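Local coordinates for protein esterase (PDB 4W9R) that is of unknown function but adopts an alpha/beta-hydrolase fold and is related to esterases, at residues E44-P49 with I120-A125; E48-M53 with C66-V71. All blocks are in the same frame, centred on the assembly; numbering follows the deposited sequence.

Contact 1 (E44-P49 with I120-A125)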
loop_
_atom_site.group_PDB
_atom_site.type_symbol
_atom_site.label_atom_id
_atom_site.label_comp_id
_atom_site.label_asym_id
_atom_site.label_seq_id
_atom_site.Cartn_x
_atom_site.Cartn_y
_atom_site.Cartn_z
ATOM N N GLU B 44 2.147 15.251 2.616
ATOM C CA GLU B 44 3.004 15.440 1.440
ATOM C C GLU B 44 3.520 14.095 0.900
ATOM O O GLU B 44 3.777 13.952 -0.293
ATOM C CB GLU B 44 4.179 16.370 1.760
ATOM C CG GLU B 44 5.200 15.815 2.748
ATOM C CD GLU B 44 4.780 15.988 4.196
ATOM O OE1 GLU B 44 3.707 16.579 4.442
ATOM O OE2 GLU B 44 5.526 15.532 5.088
ATOM N N THR B 45 3.647 13.112 1.788
ATOM C CA THR B 45 4.008 11.747 1.411
ATOM C C THR B 45 2.823 10.787 1.569
ATOM O O THR B 45 2.395 10.156 0.604
ATOM C CB THR B 45 5.204 11.226 2.232
ATOM O OG1 THR B 45 4.953 11.413 3.630
ATOM C CG2 THR B 45 6.472 11.969 1.849
ATOM N N LEU B 46 2.329 10.657 2.798
ATOM C CA LEU B 46 1.325 9.650 3.150
ATOM C C LEU B 46 -0.089 9.819 2.568
ATOM O O LEU B 46 -0.849 8.852 2.536
ATOM C CB LEU B 46 1.203 9.576 4.674
ATOM C CG LEU B 46 2.429 9.061 5.428
ATOM C CD1 LEU B 46 2.141 8.969 6.918
ATOM C CD2 LEU B 46 2.859 7.710 4.878
HETATM N N MSE B 47 -0.450 11.020 2.118
HETATM C CA MSE B 47 -1.834 11.295 1.709
HETATM C C MSE B 47 -2.350 10.373 0.608
HETATM O O MSE B 47 -3.369 9.706 0.780
HETATM C CB MSE B 47 -1.984 12.743 1.241
HETATM C CG MSE B 47 -3.400 13.135 0.838
HETATM SE SE MSE B 47 -4.625 13.259 2.352
HETATM C CE MSE B 47 -6.217 13.899 1.426
ATOM N N GLU B 48 -1.650 10.340 -0.520
ATOM C CA GLU B 48 -2.098 9.553 -1.665
ATOM C C GLU B 48 -2.137 8.040 -1.396
ATOM O O GLU B 48 -3.076 7.372 -1.832
ATOM C CB GLU B 48 -1.224 9.848 -2.888
ATOM C CG GLU B 48 -1.370 11.264 -3.417
ATOM C CD GLU B 48 -0.648 11.469 -4.732
ATOM O OE1 GLU B 48 -0.241 10.463 -5.348
ATOM O OE2 GLU B 48 -0.487 12.635 -5.150
ATOM N N PRO B 49 -1.126 7.488 -0.695
ATOM C CA PRO B 49 -1.277 6.073 -0.336
ATOM C C PRO B 49 -2.484 5.797 0.564
ATOM O O PRO B 49 -3.152 4.784 0.373
ATOM C CB PRO B 49 0.029 5.759 0.398
ATOM C CG PRO B 49 1.010 6.694 -0.196
ATOM C CD PRO B 49 0.244 7.966 -0.430
ATOM N N ILE B 120 -3.386 9.464 11.181
ATOM C CA ILE B 120 -2.245 8.713 10.679
ATOM C C ILE B 120 -1.039 9.630 10.537
ATOM O O ILE B 120 -1.133 10.702 9.937
ATOM C CB ILE B 120 -2.547 8.056 9.319
ATOM C CG1 ILE B 120 -3.761 7.133 9.428
ATOM C CG2 ILE B 120 -1.335 7.284 8.817
ATOM C CD1 ILE B 120 -4.119 6.447 8.128
ATOM N N ALA B 121 0.092 9.210 11.093
ATOM C CA ALA B 121 1.304 10.014 11.036
ATOM C C ALA B 121 2.555 9.144 11.047
ATOM O O ALA B 121 2.509 7.979 11.443
ATOM C CB ALA B 121 1.335 11.000 12.191
ATOM N N SER B 122 3.670 9.717 10.607
ATOM C CA SER B 122 4.937 8.999 10.581
ATOM C C SER B 122 6.077 9.837 11.158
ATOM O O SER B 122 5.966 11.060 11.262
ATOM C CB SER B 122 5.278 8.564 9.151
ATOM O OG SER B 122 5.530 9.681 8.319
ATOM N N GLU B 123 7.163 9.161 11.532
ATOM C CA GLU B 123 8.349 9.806 12.101
ATOM C C GLU B 123 8.014 10.626 13.348
ATOM O O GLU B 123 7.362 10.127 14.264
ATOM C CB GLU B 123 9.041 10.684 11.054
ATOM C CG GLU B 123 9.809 9.902 9.990
ATOM C CD GLU B 123 8.906 9.259 8.953
ATOM O OE1 GLU B 123 8.114 9.988 8.318
ATOM O OE2 GLU B 123 8.992 8.025 8.770
ATOM N N GLU B 124 8.463 11.877 13.382
ATOM C CA GLU B 124 8.233 12.736 14.541
ATOM C C GLU B 124 6.744 12.947 14.795
ATOM O O GLU B 124 6.283 12.865 15.933
ATOM C CB GLU B 124 8.930 14.087 14.364
ATOM C CG GLU B 124 10.452 14.032 14.433
ATOM C CD GLU B 124 11.084 13.592 13.125
ATOM O OE1 GLU B 124 10.355 13.484 12.115
ATOM O OE2 GLU B 124 12.311 13.359 13.107
ATOM N N ALA B 125 5.996 13.216 13.729
ATOM C CA ALA B 125 4.551 13.382 13.834
ATOM C C ALA B 125 3.890 12.086 14.298
ATOM O O ALA B 125 2.874 12.111 14.994
ATOM C CB ALA B 125 3.969 13.832 12.505
HETATM O O HOH W 1 5.896 9.328 5.364
#

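Contact 2 (E48-M53 with C66-V71)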
loop_
_atom_site.group_PDB
_atom_site.type_symbol
_atom_site.label_atom_id
_atom_site.label_comp_id
_atom_site.label_asym_id
_atom_site.label_seq_id
_atom_site.Cartn_x
_atom_site.Cartn_y
_atom_site.Cartn_z
ATOM N N GLU B 48 -1.650 10.340 -0.520
ATOM C CA GLU B 48 -2.098 9.553 -1.665
ATOM C C GLU B 48 -2.137 8.040 -1.396
ATOM O O GLU B 48 -3.076 7.372 -1.832
ATOM C CB GLU B 48 -1.224 9.848 -2.888
ATOM C CG GLU B 48 -1.370 11.264 -3.417
ATOM C CD GLU B 48 -0.648 11.469 -4.732
ATOM O OE1 GLU B 48 -0.241 10.463 -5.348
ATOM O OE2 GLU B 48 -0.487 12.635 -5.150
ATOM N N PRO B 49 -1.126 7.488 -0.695
ATOM C CA PRO B 49 -1.277 6.073 -0.336
ATOM C C PRO B 49 -2.484 5.797 0.564
ATOM O O PRO B 49 -3.152 4.784 0.373
ATOM C CB PRO B 49 0.029 5.759 0.398
ATOM C CG PRO B 49 1.010 6.694 -0.196
ATOM C CD PRO B 49 0.244 7.966 -0.430
ATOM N N VAL B 50 -2.758 6.680 1.520
ATOM C CA VAL B 50 -3.912 6.510 2.399
ATOM C C VAL B 50 -5.220 6.597 1.613
ATOM O O VAL B 50 -6.093 5.739 1.748
ATOM C CB VAL B 50 -3.927 7.558 3.532
ATOM C CG1 VAL B 50 -5.274 7.557 4.249
ATOM C CG2 VAL B 50 -2.801 7.292 4.518
ATOM N N VAL B 51 -5.344 7.630 0.787
ATOM C CA VAL B 51 -6.546 7.829 -0.014
ATOM C C VAL B 51 -6.782 6.664 -0.974
ATOM O O VAL B 51 -7.905 6.183 -1.111
ATOM C CB VAL B 51 -6.477 9.146 -0.816
ATOM C CG1 VAL B 51 -7.647 9.250 -1.782
ATOM C CG2 VAL B 51 -6.461 10.335 0.127
ATOM N N SER B 52 -5.724 6.198 -1.628
ATOM C CA SER B 52 -5.863 5.111 -2.591
ATOM C C SER B 52 -6.270 3.804 -1.910
ATOM O O SER B 52 -7.012 3.007 -2.482
ATOM C CB SER B 52 -4.565 4.910 -3.373
ATOM O OG SER B 52 -3.536 4.418 -2.533
HETATM N N MSE B 53 -5.784 3.586 -0.691
HETATM C CA MSE B 53 -6.071 2.342 0.015
HETATM C C MSE B 53 -7.463 2.321 0.654
HETATM O O MSE B 53 -8.061 1.255 0.788
HETATM C CB MSE B 53 -4.997 2.068 1.073
HETATM C CG MSE B 53 -3.642 1.680 0.480
HETATM SE SE MSE B 53 -2.302 1.150 1.802
HETATM C CE MSE B 53 -0.687 1.402 0.737
ATOM N N CYS B 66 -15.132 7.098 3.404
ATOM C CA CYS B 66 -14.527 7.946 4.423
ATOM C C CYS B 66 -14.064 9.279 3.853
ATOM O O CYS B 66 -13.835 9.411 2.652
ATOM C CB CYS B 66 -13.345 7.231 5.081
ATOM S SG CYS B 66 -13.801 5.792 6.069
ATOM N N ILE B 67 -13.935 10.268 4.731
ATOM C CA ILE B 67 -13.360 11.552 4.357
ATOM C C ILE B 67 -11.950 11.649 4.922
ATOM O O ILE B 67 -11.735 11.439 6.116
ATOM C CB ILE B 67 -14.217 12.730 4.858
ATOM C CG1 ILE B 67 -15.564 12.749 4.130
ATOM C CG2 ILE B 67 -13.492 14.048 4.648
ATOM C CD1 ILE B 67 -16.434 13.931 4.484
ATOM N N VAL B 68 -10.986 11.949 4.057
ATOM C CA VAL B 68 -9.594 12.038 4.471
ATOM C C VAL B 68 -9.086 13.472 4.370
ATOM O O VAL B 68 -9.205 14.111 3.325
ATOM C CB VAL B 68 -8.694 11.117 3.623
ATOM C CG1 VAL B 68 -7.274 11.108 4.170
ATOM C CG2 VAL B 68 -9.261 9.708 3.591
ATOM N N VAL B 69 -8.528 13.976 5.464
ATOM C CA VAL B 69 -7.982 15.327 5.488
ATOM C C VAL B 69 -6.491 15.301 5.797
ATOM O O VAL B 69 -6.085 14.927 6.896
ATOM C CB VAL B 69 -8.701 16.206 6.528
ATOM C CG1 VAL B 69 -8.047 17.577 6.606
ATOM C CG2 VAL B 69 -10.175 16.330 6.186
ATOM N N GLY B 70 -5.676 15.681 4.820
ATOM C CA GLY B 70 -4.242 15.743 5.030
ATOM C C GLY B 70 -3.719 17.110 5.431
ATOM O O GLY B 70 -4.297 18.139 5.082
ATOM N N VAL B 71 -2.595 17.114 6.140
ATOM C CA VAL B 71 -1.897 18.345 6.490
ATOM C C VAL B 71 -0.543 18.342 5.792
ATOM O O VAL B 71 0.311 17.509 6.087
ATOM C CB VAL B 71 -1.702 18.491 8.012
ATOM C CG1 VAL B 71 -0.960 19.780 8.333
ATOM C CG2 VAL B 71 -3.041 18.450 8.726
#

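Contact 1 (E44-P49 with I120-A125)
Ile120 reaches Leu46 with its short branch alone: the CG2 methyl of Ile120 lies 4.3 Å from CD1 of Leu46, a loose apolar touch. The backbone of Ile120 is bonded to Val39 and Leu41, which ties this end of strand 116-122 to its neighbour in the sheet. At Ala121 the methyl points away from the helix, and the peptide itself takes the contact, its carbonyl carbon C standing 4.2 Å from Leu46 CD1. Ser122 comes closest, with OG 3.7 Å from the same CD1. One leucine methyl thus serves three successive residues, and it can do so because Leu46 is extended: CD1 stands trans to CA (chi2 -177°), at the front of the side chain as it heads for the strand. The polar side of Ser122 is better occupied. Its OG gives its proton to Glu123 OE1 at 2.6 Å, meeting the carboxylate from above its plane, and accepts a proton from a water at 3.0 Å from Ser122 OG. That water also lies 2.9 Å from Thr45 OG1 and so bridges strand end and helix. Replacing Ser122 with an alanine would probably leave Glu123 OE1 without this donor and the water without its anchor on the strand. Glu123 itself has phi 57° and psi -130°, the backbone shape of the nucleophile elbow of alpha/beta hydrolases, at the turn where the strand gives way to helix 123-128. Glu123 OE2 is paired with Lys221 and bonded to Asn148. A glutamate therefore appears to hold the place usually taken by the nucleophile, anchored by its neighbours, which is consistent with a protein that does not work by the usual serine-esterase mechanism.

Contact 2 (E48-M53 with C66-V71)
With chi1 at -174°, Val68 turns CG1 opposite its own backbone N and presents that methyl to helix 43-59, where Val50 and Val51 receive it. The two helix valines share nearly the same rotamer, but they offer different methyls. Val50 uses CG1, the branch opposite its N (chi1 168°), whereas Val51 uses CG2, the branch opposite its carbonyl carbon. Consecutive residues on a helix face different ways, so the choice of branch brings both methyls round to the one strand residue. Val50 CG1 lies 4.1 Å from Val68 CG1, and Val51 CG2 approaches Val68 CG1 at 4.2 Å, each pair of side chains crossing at a slant. Val68 CG1 therefore rests against both valines, while the CG2 branch of Val68 stays farther from them. The same face of the sheet adds Val40 and Tyr24 beside Val68, and Ile225 of helix 217-232 touches Val50. On the opposite face, Val69 turns away to pack on Leu103 and Ile107 of helix 91-110. The contact belongs to the beta-alpha-beta crossover made by strand 35-40, helix 43-59 and strand 67-71, and it seats the helix on the second strand of that unit. Across the helix from the strand, Ser52 OG is hydrogen-bonded to Ser52 OG of the second subunit. Three branched aliphatic side chains carry the contact with the strand, at ordinary van der Waals spacing and with no polar atom between them; what holds helix and strand together here is the shape and burial of methyl groups.

In the fold
Both contacts are buried and start from helix 43-59, which lies across one face of the central sheet with Glu48 and Pro49 common to the two; their centres are about 10 Å apart. Contact 2 is wholly aliphatic and sits within the beta-alpha-beta unit, whereas contact 1 lies at the C-terminal end of strand 116-122, where a leucine shares the interface with a bridging water and a serine-glutamate bond next to the elbow. They also touch each other: Ile120 CD1 packs 3.9 Å from Val50 CG2, and Met47 CE lies near Val68 O. Helix residues from both contacts reach the second subunit, so the same helix serves sheet and dimer.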